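Long-range contacts in extracellular invertase (Aspergillus kawachii, PDB 5XH8), which acts as a family 32 beta-fructofuranosidase with high transfructosylation activity, probably splitting sucrose and passing fructosyl groups on to make fructooligosaccharides such as 1-kestose: residues A[37-42]-A[56-61]; A[346-351]-A[369-374]. All blocks are in the same frame, centred on the assembly; numbering follows the deposited sequence.

From the N terminus the chain first runs through strand 37-47, turns, and comes back along strand 54-60; interaction 1 closes this hairpin over 13 intervening residues. Interaction 2 opens some 285 residues later and closes a loop of 17 residues, carrying helix 361-364, between strands 341-348 and 366-385. The two are therefore in series, neither nesting nor crossing, yet their centres lie about 10 Å apart. Strands 37-47 and 366-385 are parallel neighbours, so strands from early and late in the propeller part of the chain lie side by side in one sheet, consistent with closure of the propeller. W347 NE1 reaches I39 O at 2.9 Å, and I39 CD1 packs on L370 CD2.

Interaction 1. Residues A[37-42]-A[56-61]; sequences GQIGDP and VGFLHD. With ACT (acetate ion), chain I.
I39 and F58 make the close-packed part of this hairpin, I39 CD1 lying 3.3 Å from F58 CG. The isoleucine is fully extended (chi1 -172°, chi2 173°), which brings CD1 over one face of the F58 ring, 3.8 Å from its centroid, in a CH-pi contact; the two side chains cross at about a right angle. G40 N gives a nearly straight bond to L59 O (2.9 Å), and L59 N donates to D41 O (2.8 Å). Having no side chain to run into L59 CB, glycine fits position 40. A beta bulge between I39 and P42 shifts the register by one next to D41, whose OD2 hydrogen-bonds a glycerol, probably from crystallisation, and lies close to D99 OD2.

Packing gives way to polar contacts where Q38 meets the exposed D61. D61 OD1 takes Q38 N at 2.8 Å from above the carboxylate plane. Q38 O accepts from H60 ND1 (2.7 Å) and D61 N, which arrive from opposite faces of its plane. H60 NE2 donates to acetate OXT at 3.0 Å, while D61 OD2 sits over one face of the imidazole. With both ring nitrogens donating, H60 may be cationic beside D61 and this acetate, itself probably from the crystallisation liquor.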
loop_
_atom_site.group_PDB
_atom_site.type_symbol
_atom_site.label_atom_id
_atom_site.label_comp_id
_atom_site.label_asym_id
_atom_site.label_seq_id
_atom_site.Cartn_x
_atom_site.Cartn_y
_atom_site.Cartn_z
ATOM N N GLY A 37 22.041 -11.214 22.212
ATOM C CA GLY A 37 21.015 -10.217 21.957
ATOM C C GLY A 37 19.598 -10.739 22.204
ATOM O O GLY A 37 19.372 -11.717 22.918
ATOM N N GLN A 38 18.635 -10.070 21.602
ATOM C CA GLN A 38 17.228 -10.221 21.985
ATOM C C GLN A 38 16.512 -11.124 20.984
ATOM O O GLN A 38 16.774 -11.066 19.767
ATOM C CB GLN A 38 16.558 -8.833 22.034
ATOM C CG GLN A 38 15.148 -8.801 22.624
ATOM C CD GLN A 38 14.049 -8.920 21.590
ATOM O OE1 GLN A 38 14.281 -9.240 20.409
ATOM N NE2 GLN A 38 12.835 -8.646 22.018
ATOM N N ILE A 39 15.596 -11.921 21.521
ATOM C CA ILE A 39 14.685 -12.709 20.753
ATOM C C ILE A 39 13.274 -12.257 21.040
ATOM O O ILE A 39 12.885 -12.035 22.219
ATOM C CB ILE A 39 14.892 -14.236 20.970
ATOM C CG1 ILE A 39 14.024 -15.026 19.964
ATOM C CG2 ILE A 39 14.618 -14.652 22.426
ATOM C CD1 ILE A 39 14.249 -16.522 19.949
ATOM N N GLY A 40 12.503 -12.135 19.950
ATOM C CA GLY A 40 11.090 -11.815 20.005
ATOM C C GLY A 40 10.264 -13.006 19.519
ATOM O O GLY A 40 10.685 -14.142 19.656
ATOM N N ASP A 41 9.106 -12.717 18.926
ATOM C CA ASP A 41 8.134 -13.741 18.491
ATOM C C ASP A 41 8.822 -14.768 17.599
ATOM O O ASP A 41 9.533 -14.369 16.654
ATOM C CB ASP A 41 7.022 -13.140 17.622
ATOM C CG ASP A 41 6.191 -12.084 18.312
ATOM O OD1 ASP A 41 6.619 -11.545 19.350
ATOM O OD2 ASP A 41 5.100 -11.761 17.768
ATOM N N PRO A 42 8.613 -16.074 17.856
ATOM C CA PRO A 42 9.018 -17.024 16.843
ATOM C C PRO A 42 8.087 -16.878 15.614
ATOM O O PRO A 42 6.974 -16.388 15.746
ATOM C CB PRO A 42 8.837 -18.371 17.535
ATOM C CG PRO A 42 7.700 -18.131 18.479
ATOM C CD PRO A 42 7.900 -16.729 18.969
ATOM N N VAL A 56 13.570 -23.155 11.900
ATOM C CA VAL A 56 12.913 -22.320 12.896
ATOM C C VAL A 56 13.307 -20.841 12.678
ATOM O O VAL A 56 14.420 -20.546 12.236
ATOM C CB VAL A 56 13.219 -22.747 14.364
ATOM C CG1 VAL A 56 12.784 -24.181 14.630
ATOM C CG2 VAL A 56 14.692 -22.591 14.698
ATOM N N GLY A 57 12.413 -19.920 13.009
ATOM C CA GLY A 57 12.650 -18.490 12.831
ATOM C C GLY A 57 12.176 -17.749 14.062
ATOM O O GLY A 57 11.398 -18.281 14.857
ATOM N N PHE A 58 12.652 -16.526 14.217
ATOM C CA PHE A 58 12.265 -15.664 15.343
ATOM C C PHE A 58 12.699 -14.229 15.079
ATOM O O PHE A 58 13.720 -13.994 14.437
ATOM C CB PHE A 58 12.836 -16.168 16.688
ATOM C CG PHE A 58 14.260 -16.620 16.603
ATOM C CD1 PHE A 58 15.296 -15.703 16.659
ATOM C CD2 PHE A 58 14.562 -17.956 16.430
ATOM C CE1 PHE A 58 16.621 -16.123 16.539
ATOM C CE2 PHE A 58 15.869 -18.382 16.321
ATOM C CZ PHE A 58 16.908 -17.466 16.364
ATOM N N LEU A 59 11.911 -13.274 15.567
ATOM C CA LEU A 59 12.328 -11.867 15.584
ATOM C C LEU A 59 13.602 -11.744 16.408
ATOM O O LEU A 59 13.771 -12.455 17.395
ATOM C CB LEU A 59 11.241 -10.979 16.185
ATOM C CG LEU A 59 9.887 -10.929 15.457
ATOM C CD1 LEU A 59 9.078 -9.770 15.982
ATOM C CD2 LEU A 59 10.058 -10.822 13.950
ATOM N N HIS A 60 14.523 -10.891 15.956
ATOM C CA HIS A 60 15.846 -10.768 16.565
ATOM C C HIS A 60 16.229 -9.289 16.596
ATOM O O HIS A 60 16.255 -8.605 15.560
ATOM C CB HIS A 60 16.875 -11.608 15.800
ATOM C CG HIS A 60 18.247 -11.595 16.388
ATOM N ND1 HIS A 60 18.475 -11.571 17.752
ATOM C CD2 HIS A 60 19.466 -11.656 15.803
ATOM C CE1 HIS A 60 19.771 -11.625 17.977
ATOM N NE2 HIS A 60 20.398 -11.671 16.819
ATOM N N ASP A 61 16.440 -8.790 17.813
ATOM C CA ASP A 61 16.908 -7.420 18.073
ATOM C C ASP A 61 16.008 -6.338 17.490
ATOM O O ASP A 61 16.465 -5.253 17.148
ATOM C CB ASP A 61 18.350 -7.278 17.597
ATOM C CG ASP A 61 19.337 -8.009 18.524
ATOM O OD1 ASP A 61 19.104 -7.997 19.745
ATOM O OD2 ASP A 61 20.323 -8.592 18.042
HETATM C C ACT I . 23.696 -12.191 16.186
HETATM O O ACT I . 23.284 -12.696 17.294
HETATM O OXT ACT I . 23.052 -11.317 15.524
HETATM C CH3 ACT I . 24.982 -12.599 15.546
#

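Interaction 2. Residues A[346-351]-A[369-374]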
loop_
_atom_site.group_PDB
_atom_site.type_symbol
_atom_site.label_atom_id
_atom_site.label_comp_id
_atom_site.label_asym_id
_atom_site.label_seq_id
_atom_site.Cartn_x
_atom_site.Cartn_y
_atom_site.Cartn_z
ATOM N N VAL A 346 6.721 -21.688 21.961
ATOM C CA VAL A 346 6.246 -20.544 22.722
ATOM C C VAL A 346 7.414 -19.594 23.024
ATOM O O VAL A 346 8.510 -20.044 23.298
ATOM C CB VAL A 346 5.632 -21.022 24.049
ATOM C CG1 VAL A 346 5.181 -19.847 24.926
ATOM C CG2 VAL A 346 4.454 -21.947 23.769
ATOM N N TRP A 347 7.157 -18.291 22.983
ATOM C CA TRP A 347 8.154 -17.286 23.341
ATOM C C TRP A 347 8.098 -17.044 24.842
ATOM O O TRP A 347 7.012 -16.904 25.395
ATOM C CB TRP A 347 7.839 -15.965 22.632
ATOM C CG TRP A 347 8.726 -14.781 22.885
ATOM C CD1 TRP A 347 10.079 -14.763 22.930
ATOM C CD2 TRP A 347 8.299 -13.426 23.073
ATOM N NE1 TRP A 347 10.527 -13.488 23.134
ATOM C CE2 TRP A 347 9.455 -12.644 23.230
ATOM C CE3 TRP A 347 7.046 -12.798 23.128
ATOM C CZ2 TRP A 347 9.407 -11.264 23.435
ATOM C CZ3 TRP A 347 6.996 -11.429 23.339
ATOM C CH2 TRP A 347 8.165 -10.675 23.489
ATOM N N LEU A 348 9.264 -16.944 25.472
ATOM C CA LEU A 348 9.377 -16.471 26.856
ATOM C C LEU A 348 10.133 -15.155 26.822
ATOM O O LEU A 348 11.372 -15.128 26.715
ATOM C CB LEU A 348 10.107 -17.499 27.729
ATOM C CG LEU A 348 10.116 -17.222 29.255
ATOM C CD1 LEU A 348 8.706 -17.343 29.800
ATOM C CD2 LEU A 348 11.069 -18.164 30.011
ATOM N N SER A 349 9.380 -14.059 26.866
ATOM C CA SER A 349 9.965 -12.743 26.900
ATOM C C SER A 349 10.887 -12.593 28.107
ATOM O O SER A 349 10.528 -12.991 29.227
ATOM C CB SER A 349 8.881 -11.661 26.977
ATOM O OG SER A 349 9.468 -10.399 27.284
ATOM N N GLY A 350 12.057 -12.018 27.874
ATOM C CA GLY A 350 13.085 -11.899 28.912
ATOM C C GLY A 350 12.901 -10.729 29.868
ATOM O O GLY A 350 13.549 -10.703 30.913
ATOM N N ASP A 351 12.057 -9.750 29.505
ATOM C CA ASP A 351 12.008 -8.486 30.217
ATOM C C ASP A 351 10.578 -7.971 30.425
ATOM O O ASP A 351 10.327 -6.764 30.351
ATOM C CB ASP A 351 12.881 -7.450 29.463
ATOM C CG ASP A 351 12.425 -7.218 28.036
ATOM O OD1 ASP A 351 11.372 -7.760 27.629
ATOM O OD2 ASP A 351 13.141 -6.514 27.305
ATOM N N THR A 369 14.073 -16.158 25.406
ATOM C CA THR A 369 14.300 -17.462 24.817
ATOM C C THR A 369 12.992 -17.953 24.232
ATOM O O THR A 369 11.933 -17.415 24.568
ATOM C CB THR A 369 14.812 -18.463 25.872
ATOM O OG1 THR A 369 15.193 -19.688 25.244
ATOM C CG2 THR A 369 13.751 -18.749 26.921
ATOM N N LEU A 370 13.075 -18.951 23.344
ATOM C CA LEU A 370 11.917 -19.763 23.041
ATOM C C LEU A 370 11.888 -20.889 24.056
ATOM O O LEU A 370 12.943 -21.308 24.573
ATOM C CB LEU A 370 11.995 -20.366 21.631
ATOM C CG LEU A 370 12.120 -19.399 20.458
ATOM C CD1 LEU A 370 11.869 -20.120 19.133
ATOM C CD2 LEU A 370 11.176 -18.224 20.616
ATOM N N LEU A 371 10.690 -21.382 24.333
ATOM C CA LEU A 371 10.545 -22.595 25.145
ATOM C C LEU A 371 10.833 -23.855 24.310
ATOM O O LEU A 371 11.058 -23.788 23.084
ATOM C CB LEU A 371 9.159 -22.626 25.773
ATOM C CG LEU A 371 8.854 -21.400 26.646
ATOM C CD1 LEU A 371 7.478 -21.557 27.283
ATOM C CD2 LEU A 371 9.917 -21.204 27.716
ATOM N N LEU A 372 10.890 -25.004 24.981
ATOM C CA LEU A 372 11.160 -26.261 24.308
ATOM C C LEU A 372 10.078 -26.505 23.220
ATOM O O LEU A 372 8.913 -26.173 23.426
ATOM C CB LEU A 372 11.104 -27.436 25.302
ATOM C CG LEU A 372 12.057 -27.428 26.502
ATOM C CD1 LEU A 372 11.607 -28.505 27.479
ATOM C CD2 LEU A 372 13.492 -27.601 26.029
ATOM N N PRO A 373 10.465 -27.079 22.075
ATOM C CA PRO A 373 9.445 -27.397 21.080
ATOM C C PRO A 373 8.427 -28.335 21.694
ATOM O O PRO A 373 8.823 -29.277 22.414
ATOM C CB PRO A 373 10.231 -28.110 19.975
ATOM C CG PRO A 373 11.498 -28.579 20.623
ATOM C CD PRO A 373 11.800 -27.547 21.672
ATOM N N ARG A 374 7.144 -28.093 21.426
ATOM C CA ARG A 374 6.068 -28.906 21.986
ATOM C C ARG A 374 5.244 -29.567 20.863
ATOM O O ARG A 374 4.884 -28.914 19.869
ATOM C CB ARG A 374 5.161 -28.071 22.865
ATOM C CG ARG A 374 5.844 -27.583 24.121
ATOM C CD ARG A 374 5.062 -26.574 24.922
ATOM N NE ARG A 374 5.895 -26.142 26.053
ATOM C CZ ARG A 374 5.590 -25.189 26.927
ATOM N NH1 ARG A 374 4.459 -24.507 26.846
ATOM N NH2 ARG A 374 6.445 -24.920 27.899
HETATM O O HOH W 1 6.983 -24.404 22.998
#
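L371 forks between two side chains, CD1 meeting V346 CG1 (3.7 Å) and CD2 meeting L348 CB (3.7 Å), both at a slant. Chi1 (-58°) puts its CG beside the backbone N, and chi2 (-177°) spreads CD1 toward V346 and CD2 toward L348. Branched aliphatic residues suit such a buried junction. T369 adds its CG2 methyl to L348 CB at 3.9 Å, while its hydroxyl turns back to its neighbour's carbonyl, L370 O. This face also touches W564.

The backbone pairing is antiparallel, within this five-bladed beta-propeller: L371 N donates to V346 O (2.8 Å), and L348 and T369 exchange two bonds, L348 N to T369 O (2.9 Å) and T369 N to L348 O. W347 and L370 project from the opposite face, where W347 meets D41 and P42, with S349 CA over one face of its ring, and L370 meets I39 and P42; the touch between W347 CD1 and L370 CD2 is loose (4.3 Å).

R374, extended from CG to NE, slants past V346 so that NH1 lies 4.0 Å from CG2; its buried charge is met by salt bridges to E552 and D313. One water accepts from V346 N and donates to L372 O, bridging the two segments.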